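Local structure of variant surface glycoprotein MITat 1.13 (Trypanosoma brucei, 6Z8H) at residues 61-66 with 97-102; 73-78 with 376-381; 42-47 with 266-271. The protein probably forms the antigenically variable surface coat through which the trypanosome evades the immune response of its host. All blocks are in the same frame, centred on the assembly; numbering follows the deposited sequence.

Interaction 1 (61-66 with 97-102)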
ATOM      1  N   GLU A  61      14.736 -14.054   3.966  1.00 23.72           N
ATOM      2  CA  GLU A  61      15.422 -15.185   4.571  1.00 24.86           C
ATOM      3  C   GLU A  61      15.877 -16.178   3.518  1.00 23.43           C
ATOM      4  O   GLU A  61      16.971 -16.726   3.629  1.00 24.53           O
ATOM      5  CB  GLU A  61      14.527 -15.899   5.587  1.00 28.46           C
ATOM      6  CG  GLU A  61      14.256 -15.112   6.846  1.00 31.96           C
ATOM      7  CD  GLU A  61      13.464 -15.897   7.867  1.00 37.28           C
ATOM      8  OE1 GLU A  61      13.240 -17.109   7.677  1.00 38.56           O
ATOM      9  OE2 GLU A  61      13.051 -15.282   8.856  1.00 39.15           O
ATOM     10  N   ASN A  62      15.061 -16.423   2.488  1.00 21.73           N
ATOM     11  CA  ASN A  62      15.448 -17.354   1.433  1.00 20.98           C
ATOM     12  C   ASN A  62      16.612 -16.800   0.604  1.00 21.40           C
ATOM     13  O   ASN A  62      17.521 -17.553   0.229  1.00 21.93           O
ATOM     14  CB  ASN A  62      14.256 -17.680   0.533  1.00 21.34           C
ATOM     15  CG  ASN A  62      13.280 -18.664   1.164  1.00 21.83           C
ATOM     16  OD1 ASN A  62      13.656 -19.466   2.015  1.00 22.85           O
ATOM     17  ND2 ASN A  62      11.995 -18.585   0.758  1.00 23.65           N
ATOM     18  N   SER A  63      16.612 -15.503   0.293  1.00 21.53           N
ATOM     19  CA  SER A  63      17.750 -14.938  -0.420  1.00 22.28           C
ATOM     20  C   SER A  63      19.025 -15.090   0.388  1.00 23.04           C
ATOM     21  O   SER A  63      20.064 -15.491  -0.166  1.00 24.09           O
ATOM     22  CB  SER A  63      17.518 -13.456  -0.680  1.00 25.09           C
ATOM     23  OG  SER A  63      16.499 -13.255  -1.627  1.00 25.97           O
ATOM     24  N   GLU A  64      18.965 -14.823   1.700  1.00 23.68           N
ATOM     25  CA  GLU A  64      20.138 -14.991   2.556  1.00 23.92           C
ATOM     26  C   GLU A  64      20.572 -16.454   2.615  1.00 24.44           C
ATOM     27  O   GLU A  64      21.769 -16.766   2.535  1.00 25.07           O
ATOM     28  CB  GLU A  64      19.838 -14.505   3.971  1.00 28.56           C
ATOM     29  CG  GLU A  64      20.992 -14.625   4.937  1.00 33.62           C
ATOM     30  CD  GLU A  64      20.710 -13.998   6.287  1.00 38.69           C
ATOM     31  OE1 GLU A  64      20.623 -12.754   6.363  1.00 41.35           O
ATOM     32  OE2 GLU A  64      20.557 -14.753   7.274  1.00 41.66           O
ATOM     33  N   ALA A  65      19.614 -17.371   2.732  1.00 23.04           N
ATOM     34  CA  ALA A  65      19.965 -18.778   2.825  1.00 23.48           C
ATOM     35  C   ALA A  65      20.660 -19.239   1.559  1.00 23.97           C
ATOM     36  O   ALA A  65      21.637 -19.997   1.624  1.00 23.06           O
ATOM     37  CB  ALA A  65      18.716 -19.617   3.074  1.00 24.32           C
ATOM     38  N   TYR A  66      20.154 -18.838   0.395  1.00 23.05           N
ATOM     39  CA  TYR A  66      20.757 -19.285  -0.855  1.00 22.46           C
ATOM     40  C   TYR A  66      22.160 -18.736  -0.994  1.00 22.23           C
ATOM     41  O   TYR A  66      23.060 -19.438  -1.445  1.00 22.27           O
ATOM     42  CB  TYR A  66      19.896 -18.847  -2.040  1.00 22.75           C
ATOM     43  CG  TYR A  66      20.421 -19.323  -3.359  1.00 23.65           C
ATOM     44  CD1 TYR A  66      20.403 -20.661  -3.697  1.00 25.73           C
ATOM     45  CD2 TYR A  66      20.968 -18.435  -4.255  1.00 24.81           C
ATOM     46  CE1 TYR A  66      20.912 -21.103  -4.903  1.00 26.31           C
ATOM     47  CE2 TYR A  66      21.454 -18.849  -5.474  1.00 26.05           C
ATOM     48  CZ  TYR A  66      21.445 -20.195  -5.787  1.00 26.47           C
ATOM     49  OH  TYR A  66      21.950 -20.583  -7.003  1.00 28.41           O
ATOM     50  N   ILE A  97      10.503 -19.572  -7.017  1.00 21.65           N
ATOM     51  CA  ILE A  97       9.048 -19.663  -6.888  1.00 22.42           C
ATOM     52  C   ILE A  97       8.550 -18.627  -5.884  1.00 22.14           C
ATOM     53  O   ILE A  97       7.537 -17.941  -6.109  1.00 23.65           O
ATOM     54  CB  ILE A  97       8.628 -21.097  -6.505  1.00 24.48           C
ATOM     55  CG1 ILE A  97       8.766 -22.034  -7.699  1.00 25.39           C
ATOM     56  CG2 ILE A  97       7.171 -21.064  -5.956  1.00 25.73           C
ATOM     57  CD1 ILE A  97       8.940 -23.476  -7.309  1.00 26.27           C
ATOM     58  N   CYS A  98       9.270 -18.495  -4.769  1.00 22.32           N
ATOM     59  CA  CYS A  98       8.938 -17.510  -3.743  1.00 23.85           C
ATOM     60  C   CYS A  98       8.854 -16.114  -4.344  1.00 23.87           C
ATOM     61  O   CYS A  98       7.872 -15.385  -4.139  1.00 24.67           O
ATOM     62  CB  CYS A  98      10.026 -17.600  -2.666  1.00 27.21           C
ATOM     63  SG  CYS A  98      10.154 -16.135  -1.633  1.00 27.85           S
ATOM     64  N   ARG A  99       9.864 -15.732  -5.112  1.00 23.21           N
ATOM     65  CA  ARG A  99       9.887 -14.403  -5.698  1.00 23.11           C
ATOM     66  C   ARG A  99       8.792 -14.230  -6.734  1.00 23.34           C
ATOM     67  O   ARG A  99       8.159 -13.171  -6.786  1.00 24.88           O
ATOM     68  CB  ARG A  99      11.254 -14.166  -6.330  1.00 23.20           C
ATOM     69  CG  ARG A  99      12.329 -13.959  -5.341  1.00 22.84           C
ATOM     70  CD  ARG A  99      13.673 -13.976  -6.039  1.00 23.74           C
ATOM     71  NE  ARG A  99      14.699 -13.583  -5.098  1.00 25.16           N
ATOM     72  CZ  ARG A  99      16.011 -13.663  -5.355  1.00 26.96           C
ATOM     73  NH1 ARG A  99      16.448 -14.167  -6.515  1.00 28.92           N
ATOM     74  NH2 ARG A  99      16.896 -13.288  -4.436  1.00 27.42           N
ATOM     75  N   ARG A 100       8.500 -15.256  -7.522  1.00 24.08           N
ATOM     76  CA  ARG A 100       7.467 -15.127  -8.546  1.00 25.74           C
ATOM     77  C   ARG A 100       6.087 -15.026  -7.923  1.00 24.34           C
ATOM     78  O   ARG A 100       5.242 -14.263  -8.401  1.00 25.76           O
ATOM     79  CB  ARG A 100       7.524 -16.307  -9.508  1.00 27.26           C
ATOM     80  CG  ARG A 100       8.748 -16.225 -10.368  1.00 32.85           C
ATOM     81  CD  ARG A 100       8.848 -17.311 -11.451  1.00 37.47           C
ATOM     82  NE  ARG A 100      10.023 -17.115 -12.292  1.00 40.02           N
ATOM     83  CZ  ARG A 100      10.031 -16.459 -13.449  1.00 42.59           C
ATOM     84  NH1 ARG A 100       8.911 -15.925 -13.916  1.00 43.53           N
ATOM     85  NH2 ARG A 100      11.166 -16.341 -14.133  1.00 44.19           N
ATOM     86  N   GLU A 101       5.862 -15.770  -6.845  1.00 24.65           N
ATOM     87  CA  GLU A 101       4.599 -15.671  -6.133  1.00 24.55           C
ATOM     88  C   GLU A 101       4.398 -14.264  -5.590  1.00 24.34           C
ATOM     89  O   GLU A 101       3.278 -13.732  -5.616  1.00 25.77           O
ATOM     90  CB  GLU A 101       4.575 -16.707  -5.012  1.00 26.31           C
ATOM     91  CG  GLU A 101       4.289 -18.127  -5.525  1.00 26.45           C
ATOM     92  CD  GLU A 101       4.285 -19.199  -4.430  1.00 28.38           C
ATOM     93  OE1 GLU A 101       4.686 -18.918  -3.270  1.00 30.01           O
ATOM     94  OE2 GLU A 101       3.902 -20.338  -4.755  1.00 29.81           O
ATOM     95  N   LEU A 102       5.446 -13.682  -5.010  1.00 24.71           N
ATOM     96  CA  LEU A 102       5.351 -12.311  -4.522  1.00 24.85           C
ATOM     97  C   LEU A 102       5.078 -11.334  -5.652  1.00 24.98           C
ATOM     98  O   LEU A 102       4.246 -10.441  -5.498  1.00 25.46           O
ATOM     99  CB  LEU A 102       6.587 -11.939  -3.714  1.00 24.81           C
ATOM    100  CG  LEU A 102       6.699 -12.539  -2.327  1.00 23.75           C
ATOM    101  CD1 LEU A 102       8.052 -12.430  -1.726  1.00 24.40           C
ATOM    102  CD2 LEU A 102       5.653 -11.846  -1.423  1.00 25.49           C
TER

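Interaction 2 (73-78 with 376-381)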
ATOM      1  N   ALA A  73      29.244 -23.776  -0.200  1.00 21.92           N
ATOM      2  CA  ALA A  73      29.560 -24.823  -1.151  1.00 23.46           C
ATOM      3  C   ALA A  73      30.902 -24.576  -1.798  1.00 24.49           C
ATOM      4  O   ALA A  73      31.617 -25.528  -2.093  1.00 25.33           O
ATOM      5  CB  ALA A  73      28.481 -24.893  -2.219  1.00 24.05           C
ATOM      6  N   LEU A  74      31.298 -23.329  -1.995  1.00 24.15           N
ATOM      7  CA  LEU A  74      32.591 -23.050  -2.619  1.00 25.45           C
ATOM      8  C   LEU A  74      33.730 -23.202  -1.627  1.00 26.65           C
ATOM      9  O   LEU A  74      34.798 -23.717  -1.982  1.00 29.05           O
ATOM     10  CB  LEU A  74      32.593 -21.611  -3.128  1.00 27.20           C
ATOM     11  CG  LEU A  74      33.306 -21.311  -4.425  1.00 32.42           C
ATOM     12  CD1 LEU A  74      32.417 -21.869  -5.555  1.00 34.31           C
ATOM     13  CD2 LEU A  74      33.537 -19.828  -4.566  1.00 32.53           C
ATOM     14  N   ALA A  75      33.505 -22.783  -0.383  1.00 26.13           N
ATOM     15  CA  ALA A  75      34.572 -22.715   0.607  1.00 27.55           C
ATOM     16  C   ALA A  75      34.793 -23.996   1.402  1.00 27.14           C
ATOM     17  O   ALA A  75      35.905 -24.208   1.880  1.00 28.84           O
ATOM     18  CB  ALA A  75      34.267 -21.600   1.606  1.00 27.57           C
ATOM     19  N   ALA A  76      33.763 -24.812   1.626  1.00 26.91           N
ATOM     20  CA  ALA A  76      33.879 -25.932   2.554  1.00 26.67           C
ATOM     21  C   ALA A  76      34.747 -27.061   2.001  1.00 26.92           C
ATOM     22  O   ALA A  76      35.002 -27.164   0.795  1.00 28.38           O
ATOM     23  CB  ALA A  76      32.492 -26.482   2.868  1.00 28.39           C
ATOM     24  N   VAL A  77      35.191 -27.921   2.918  1.00 27.86           N
ATOM     25  CA  VAL A  77      35.963 -29.110   2.569  1.00 29.59           C
ATOM     26  C   VAL A  77      35.035 -30.124   1.905  1.00 29.02           C
ATOM     27  O   VAL A  77      33.813 -30.113   2.134  1.00 28.96           O
ATOM     28  CB  VAL A  77      36.681 -29.725   3.787  1.00 31.15           C
ATOM     29  CG1 VAL A  77      37.619 -28.740   4.454  1.00 32.83           C
ATOM     30  CG2 VAL A  77      35.676 -30.287   4.785  1.00 31.10           C
ATOM     31  N   PRO A  78      35.573 -31.059   1.117  1.00 29.46           N
ATOM     32  CA  PRO A  78      34.693 -31.933   0.322  1.00 29.82           C
ATOM     33  C   PRO A  78      33.645 -32.700   1.115  1.00 29.13           C
ATOM     34  O   PRO A  78      32.539 -32.889   0.608  1.00 29.05           O
ATOM     35  CB  PRO A  78      35.683 -32.887  -0.367  1.00 31.12           C
ATOM     36  CG  PRO A  78      36.900 -32.058  -0.537  1.00 32.12           C
ATOM     37  CD  PRO A  78      36.979 -31.169   0.695  1.00 30.36           C
ATOM     38  N   ALA A 376      34.559 -14.126  -4.665  1.00 20.81           N
ATOM     39  CA  ALA A 376      35.583 -13.665  -5.590  1.00 21.38           C
ATOM     40  C   ALA A 376      36.971 -14.094  -5.130  1.00 21.37           C
ATOM     41  O   ALA A 376      37.803 -14.517  -5.943  1.00 23.14           O
ATOM     42  CB  ALA A 376      35.485 -12.142  -5.721  1.00 20.57           C
ATOM     43  N   ARG A 377      37.244 -13.973  -3.830  1.00 22.37           N
ATOM     44  CA  ARG A 377      38.573 -14.277  -3.307  1.00 22.83           C
ATOM     45  C   ARG A 377      38.859 -15.771  -3.385  1.00 24.23           C
ATOM     46  O   ARG A 377      39.983 -16.181  -3.715  1.00 26.22           O
ATOM     47  CB  ARG A 377      38.692 -13.746  -1.876  1.00 23.82           C
ATOM     48  CG  ARG A 377      38.694 -12.218  -1.793  1.00 24.18           C
ATOM     49  CD  ARG A 377      38.511 -11.664  -0.360  1.00 24.53           C
ATOM     50  NE  ARG A 377      38.739 -10.224  -0.352  1.00 24.22           N
ATOM     51  CZ  ARG A 377      39.896  -9.644  -0.027  1.00 25.60           C
ATOM     52  NH1 ARG A 377      40.930 -10.358   0.384  1.00 25.80           N
ATOM     53  NH2 ARG A 377      40.029  -8.339  -0.094  1.00 26.67           N
ATOM     54  N   LEU A 378      37.834 -16.593  -3.129  1.00 24.65           N
ATOM     55  CA  LEU A 378      37.995 -18.041  -3.224  1.00 24.77           C
ATOM     56  C   LEU A 378      38.252 -18.473  -4.665  1.00 25.68           C
ATOM     57  O   LEU A 378      39.052 -19.387  -4.914  1.00 27.08           O
ATOM     58  CB  LEU A 378      36.752 -18.755  -2.681  1.00 26.48           C
ATOM     59  CG  LEU A 378      36.579 -18.687  -1.168  1.00 29.19           C
ATOM     60  CD1 LEU A 378      35.125 -18.874  -0.784  1.00 30.63           C
ATOM     61  CD2 LEU A 378      37.463 -19.711  -0.483  1.00 29.39           C
ATOM     62  N   LEU A 379      37.559 -17.862  -5.629  1.00 25.40           N
ATOM     63  CA  LEU A 379      37.793 -18.230  -7.020  1.00 26.76           C
ATOM     64  C   LEU A 379      39.157 -17.734  -7.486  1.00 26.81           C
ATOM     65  O   LEU A 379      39.851 -18.415  -8.259  1.00 28.31           O
ATOM     66  CB  LEU A 379      36.665 -17.701  -7.899  1.00 26.89           C
ATOM     67  CG  LEU A 379      35.265 -18.278  -7.658  1.00 26.74           C
ATOM     68  CD1 LEU A 379      34.245 -17.497  -8.418  1.00 28.96           C
ATOM     69  CD2 LEU A 379      35.224 -19.733  -8.061  1.00 27.74           C
ATOM     70  N   LEU A 380      39.574 -16.552  -7.024  1.00 26.99           N
ATOM     71  CA  LEU A 380      40.890 -16.050  -7.399  1.00 29.37           C
ATOM     72  C   LEU A 380      41.967 -16.974  -6.856  1.00 31.94           C
ATOM     73  O   LEU A 380      42.955 -17.273  -7.537  1.00 32.82           O
ATOM     74  CB  LEU A 380      41.074 -14.624  -6.878  1.00 28.92           C
ATOM     75  CG  LEU A 380      42.406 -13.935  -7.192  1.00 29.78           C
ATOM     76  CD1 LEU A 380      42.613 -13.896  -8.692  1.00 30.08           C
ATOM     77  CD2 LEU A 380      42.461 -12.566  -6.577  1.00 31.51           C
ATOM     78  N   GLN A 381      41.789 -17.438  -5.624  1.00 33.54           N
ATOM     79  CA  GLN A 381      42.727 -18.394  -5.050  1.00 36.55           C
ATOM     80  C   GLN A 381      42.898 -19.604  -5.956  1.00 37.53           C
ATOM     81  O   GLN A 381      44.017 -20.087  -6.167  1.00 37.98           O
ATOM     82  CB  GLN A 381      42.221 -18.837  -3.682  1.00 38.39           C
ATOM     83  CG  GLN A 381      43.080 -19.918  -3.044  1.00 43.74           C
ATOM     84  CD  GLN A 381      44.142 -19.332  -2.131  1.00 48.96           C
ATOM     85  OE1 GLN A 381      45.035 -18.599  -2.578  1.00 50.27           O
ATOM     86  NE2 GLN A 381      44.039 -19.637  -0.834  1.00 50.88           N
TER

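Interaction 3 (42-47 with 266-271)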
ATOM      1  N   LEU A  42     -10.978  -3.301   7.362  1.00 31.83           N
ATOM      2  CA  LEU A  42      -9.545  -3.214   7.607  1.00 30.48           C
ATOM      3  C   LEU A  42      -9.014  -4.502   8.224  1.00 29.90           C
ATOM      4  O   LEU A  42      -7.875  -4.895   7.945  1.00 30.09           O
ATOM      5  CB  LEU A  42      -9.241  -2.035   8.521  1.00 30.03           C
ATOM      6  CG  LEU A  42      -9.405  -0.661   7.910  1.00 29.87           C
ATOM      7  CD1 LEU A  42      -9.257   0.419   8.980  1.00 30.41           C
ATOM      8  CD2 LEU A  42      -8.376  -0.411   6.821  1.00 30.22           C
ATOM      9  N   LYS A  43      -9.817  -5.195   9.037  1.00 30.00           N
ATOM     10  CA  LYS A  43      -9.402  -6.500   9.553  1.00 30.29           C
ATOM     11  C   LYS A  43      -9.309  -7.536   8.440  1.00 30.83           C
ATOM     12  O   LYS A  43      -8.402  -8.379   8.442  1.00 31.93           O
ATOM     13  CB  LYS A  43     -10.387  -6.968  10.630  1.00 33.98           C
ATOM     14  CG  LYS A  43     -10.042  -6.470  12.028  1.00 36.86           C
ATOM     15  CD  LYS A  43     -11.051  -6.916  13.082  1.00 39.68           C
ATOM     16  CE  LYS A  43     -11.055  -5.927  14.238  1.00 42.53           C
ATOM     17  NZ  LYS A  43     -11.545  -6.505  15.531  1.00 43.96           N
ATOM     18  N   ARG A  44     -10.238  -7.505   7.486  1.00 30.83           N
ATOM     19  CA  ARG A  44     -10.154  -8.397   6.339  1.00 31.22           C
ATOM     20  C   ARG A  44      -8.942  -8.068   5.474  1.00 31.32           C
ATOM     21  O   ARG A  44      -8.235  -8.974   4.994  1.00 34.00           O
ATOM     22  CB  ARG A  44     -11.426  -8.308   5.520  1.00 31.58           C
ATOM     23  CG  ARG A  44     -12.668  -8.827   6.230  1.00 30.90           C
ATOM     24  CD  ARG A  44     -13.861  -8.652   5.332  1.00 32.34           C
ATOM     25  NE  ARG A  44     -13.760  -9.471   4.127  1.00 32.89           N
ATOM     26  CZ  ARG A  44     -14.380  -9.191   2.984  1.00 31.59           C
ATOM     27  NH1 ARG A  44     -15.141  -8.101   2.877  1.00 33.03           N
ATOM     28  NH2 ARG A  44     -14.265  -9.989   1.939  1.00 32.99           N
ATOM     29  N   LEU A  45      -8.670  -6.787   5.265  1.00 30.84           N
ATOM     30  CA  LEU A  45      -7.469  -6.407   4.533  1.00 31.04           C
ATOM     31  C   LEU A  45      -6.224  -6.954   5.217  1.00 31.05           C
ATOM     32  O   LEU A  45      -5.294  -7.448   4.551  1.00 31.89           O
ATOM     33  CB  LEU A  45      -7.366  -4.893   4.465  1.00 29.59           C
ATOM     34  CG  LEU A  45      -6.124  -4.354   3.735  1.00 29.62           C
ATOM     35  CD1 LEU A  45      -6.089  -4.862   2.295  1.00 30.82           C
ATOM     36  CD2 LEU A  45      -6.084  -2.857   3.768  1.00 30.41           C
ATOM     37  N   ASP A  46      -6.156  -6.821   6.538  1.00 32.15           N
ATOM     38  CA  ASP A  46      -5.005  -7.279   7.301  1.00 34.49           C
ATOM     39  C   ASP A  46      -4.741  -8.770   7.114  1.00 33.42           C
ATOM     40  O   ASP A  46      -3.572  -9.196   7.161  1.00 34.73           O
ATOM     41  CB  ASP A  46      -5.185  -6.962   8.786  1.00 37.81           C
ATOM     42  CG  ASP A  46      -3.894  -7.142   9.575  1.00 43.58           C
ATOM     43  OD1 ASP A  46      -2.991  -6.285   9.451  1.00 45.18           O
ATOM     44  OD2 ASP A  46      -3.757  -8.169  10.287  1.00 47.05           O
ATOM     45  N   LEU A  47      -5.772  -9.577   6.830  1.00 32.91           N
ATOM     46  CA  LEU A  47      -5.522 -10.995   6.559  1.00 32.88           C
ATOM     47  C   LEU A  47      -4.569 -11.161   5.375  1.00 32.44           C
ATOM     48  O   LEU A  47      -3.680 -12.036   5.372  1.00 34.34           O
ATOM     49  CB  LEU A  47      -6.818 -11.720   6.216  1.00 32.81           C
ATOM     50  CG  LEU A  47      -7.942 -11.663   7.245  1.00 33.07           C
ATOM     51  CD1 LEU A  47      -9.159 -12.364   6.676  1.00 33.35           C
ATOM     52  CD2 LEU A  47      -7.503 -12.271   8.546  1.00 34.21           C
ATOM     53  N   GLU A 266     -14.502  -6.762  -4.039  1.00 32.27           N
ATOM     54  CA  GLU A 266     -14.088  -7.467  -5.268  1.00 33.77           C
ATOM     55  C   GLU A 266     -12.555  -7.522  -5.340  1.00 31.77           C
ATOM     56  O   GLU A 266     -12.061  -8.501  -5.911  1.00 31.32           O
ATOM     57  CB  GLU A 266     -14.665  -6.815  -6.512  1.00 37.66           C
ATOM     58  CG  GLU A 266     -14.299  -7.531  -7.800  1.00 41.58           C
ATOM     59  CD  GLU A 266     -14.465  -9.047  -7.778  1.00 45.19           C
ATOM     60  OE1 GLU A 266     -13.426  -9.778  -7.939  1.00 45.78           O
ATOM     61  OE2 GLU A 266     -15.631  -9.505  -7.577  1.00 47.18           O
ATOM     62  N   ALA A 267     -11.836  -6.540  -4.799  1.00 30.52           N
ATOM     63  CA  ALA A 267     -10.376  -6.556  -4.873  1.00 31.01           C
ATOM     64  C   ALA A 267      -9.798  -7.611  -3.946  1.00 30.62           C
ATOM     65  O   ALA A 267      -8.794  -8.257  -4.284  1.00 31.54           O
ATOM     66  CB  ALA A 267      -9.815  -5.187  -4.507  1.00 30.98           C
ATOM     67  N   LEU A 268     -10.437  -7.846  -2.804  1.00 30.70           N
ATOM     68  CA  LEU A 268     -10.042  -8.970  -1.963  1.00 30.38           C
ATOM     69  C   LEU A 268     -10.301 -10.300  -2.666  1.00 31.74           C
ATOM     70  O   LEU A 268      -9.439 -11.190  -2.666  1.00 32.97           O
ATOM     71  CB  LEU A 268     -10.791  -8.904  -0.633  1.00 30.12           C
ATOM     72  CG  LEU A 268     -10.509  -7.648   0.204  1.00 30.43           C
ATOM     73  CD1 LEU A 268     -11.281  -7.707   1.504  1.00 31.62           C
ATOM     74  CD2 LEU A 268      -8.993  -7.511   0.455  1.00 32.68           C
ATOM     75  N   LYS A 269     -11.449 -10.440  -3.332  1.00 32.64           N
ATOM     76  CA  LYS A 269     -11.721 -11.670  -4.072  1.00 33.39           C
ATOM     77  C   LYS A 269     -10.682 -11.882  -5.175  1.00 32.90           C
ATOM     78  O   LYS A 269     -10.284 -13.023  -5.453  1.00 33.41           O
ATOM     79  CB  LYS A 269     -13.121 -11.651  -4.673  1.00 35.94           C
ATOM     80  CG  LYS A 269     -13.471 -12.941  -5.356  1.00 37.30           C
ATOM     81  CD  LYS A 269     -14.939 -13.026  -5.712  1.00 39.09           C
ATOM     82  CE  LYS A 269     -15.306 -14.421  -6.190  1.00 40.67           C
ATOM     83  NZ  LYS A 269     -16.698 -14.497  -6.709  1.00 41.81           N
ATOM     84  N   ALA A 270     -10.213 -10.799  -5.805  1.00 33.04           N
ATOM     85  CA  ALA A 270      -9.210 -10.944  -6.862  1.00 32.96           C
ATOM     86  C   ALA A 270      -7.935 -11.606  -6.359  1.00 32.70           C
ATOM     87  O   ALA A 270      -7.275 -12.347  -7.104  1.00 34.69           O
ATOM     88  CB  ALA A 270      -8.874  -9.581  -7.468  1.00 32.69           C
ATOM     89  N   ILE A 271      -7.566 -11.343  -5.107  1.00 32.01           N
ATOM     90  CA  ILE A 271      -6.384 -11.971  -4.548  1.00 30.82           C
ATOM     91  C   ILE A 271      -6.622 -13.464  -4.416  1.00 30.75           C
ATOM     92  O   ILE A 271      -5.789 -14.283  -4.813  1.00 31.80           O
ATOM     93  CB  ILE A 271      -6.005 -11.347  -3.195  1.00 29.78           C
ATOM     94  CG1 ILE A 271      -5.681  -9.862  -3.328  1.00 29.39           C
ATOM     95  CG2 ILE A 271      -4.804 -12.101  -2.587  1.00 29.71           C
ATOM     96  CD1 ILE A 271      -5.500  -9.179  -1.991  1.00 30.57           C
TER

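Interaction 1 (61-66 with 97-102)
Ser63 and Arg99 are brought together by similar first torsions. Ser63 OG lies opposite its own carbonyl carbon (chi1 -70°), and CG of Arg99 is in the same position. From there the arginine chain runs extended to NE, and its far end crosses the gap between the helices. Arg99 NH2 gives a hydrogen bond to Ser63 OG, 2.8 Å long. The bond is bent, with an N-H...O angle of 146°, and OG lies at the guanidinium edge, 22° out of its plane. Ser63 OG is also bonded to Glu59 O, one turn back, so two bonds hold the hydroxyl. Glu59 binds Arg99 NE by a salt bridge and helps fix the guanidinium group.

Beside this bond, Asn62 ND2 comes within 3.9 Å of Cys98 SG. This is a packing contact, since the amide bonds Ile284 N and Ser282 O, while Cys98 forms a disulfide with Cys280.

The contact is buried. Arg99 NH2 comes close to its counterpart in the second subunit, a pair of like charges, and Ser63 packs on that Arg99. The 280-284 loop covers the Asn62 side. The contact joins helix 34-75 to helix 78-129, the two long arms of the helical hairpin.

Interaction 2 (73-78 with 376-381)
Next to the packing of Leu74 against Leu378, Arg377 NH1 is gripped by two carboxylates. One is Glu357 of the same chain and the other is Glu311 of the second subunit. Arg377 NE has a further salt bridge to Asp373, one turn back. These bonds tie helix 368-383 to its surroundings on a different side from the leucine contact.

Across the contact itself the meeting is wholly apolar. Leu74 has an unusual first torsion, chi1 -143°, away from the staggered positions. It sends CD2 into the angle between two consecutive leucines. Leu74 CD2 lies 3.9 Å from Leu378 CB and also 3.9 Å from Leu379 CG. The Leu74 and Leu378 side chains run alongside one another, pointing opposite ways, and Leu379 lies roughly perpendicular to Leu74.

The place is the turn of the long helical hairpin of this glycoprotein. Helix 34-75 ends here, Ala76 leaves the helical conformation, and Val77 is the N-cap residue of helix 78-129.

Ala75 adds the second point of touch. Its CB meets Leu378 CD1 at 3.7 Å, and the backbones are near here, with Ala75 CA 6.9 Å from Leu378 CA. Strand 348-351 borders this side, where Ile349 packs on Ala75 and Pro350 on Leu378. Leu379 of the second subunit packs on Leu74.

Interaction 3 (42-47 with 266-271)
Leu268 reaches from helix 260-273 to Arg44 and Leu45 on helix 34-75, and its two methyl groups meet them quite differently. The CD1 side is tight. This methyl sits over one face of the Arg44 guanidinium group, above its centre, with Leu268 CD1 3.7 Å from Arg44 CZ. Leu268 CD1 is also 3.8 Å from Arg44 NH2 and 4.1 Å from Arg44 CB. The arginine thus curls around it. A bend at chi3 (65°) turns the otherwise extended chain and lays the flat group against the leucine.

The polar edge of the guanidinium group is held elsewhere. Arg44 NE makes a salt bridge to Glu182, and Arg44 NH1 is hydrogen-bonded to His265 ND1. These bonds probably fix the rotation of the group, with the methyl over one face.

The CD2 side is looser. Leu268 CD2 comes only to 4.3 Å from Leu45 CD1, and both leucines also pack on Ile116 of helix 78-129. Farther round the two helices, Lys43, Asp46, Glu266 and Lys269 are exposed and take no part in the contact.

The closest backbone approach is at the two leucines, with Leu45 CA 7.4 Å from Leu268 CA. Here a short helix, 260-273, lies against both arms of the long helical hairpin. Its packing widens the two-helix core into a local three-helix bundle, built on the elongated hairpin known from A-type variant surface glycoprotein N-terminal domains.

Overall arrangement
All three interactions use helix 34-75. Along it, 42-47 pairs with 266-271 on helix 260-273, 61-66 with 97-102 on helix 78-129, and 73-78 with 376-381 on helix 368-383. Interaction 1 therefore falls within the span of interaction 3, and interaction 2 alternates with both. The centres of interactions 1 and 2 are about 24 Å apart, as are those of 1 and 3, while those of 2 and 3 are about 47 Å apart. One long helix thus gathers distant parts of the sequence along an elongated molecule. Interactions 1 and 2 touch the second subunit, whereas interaction 3 stays within its own chain.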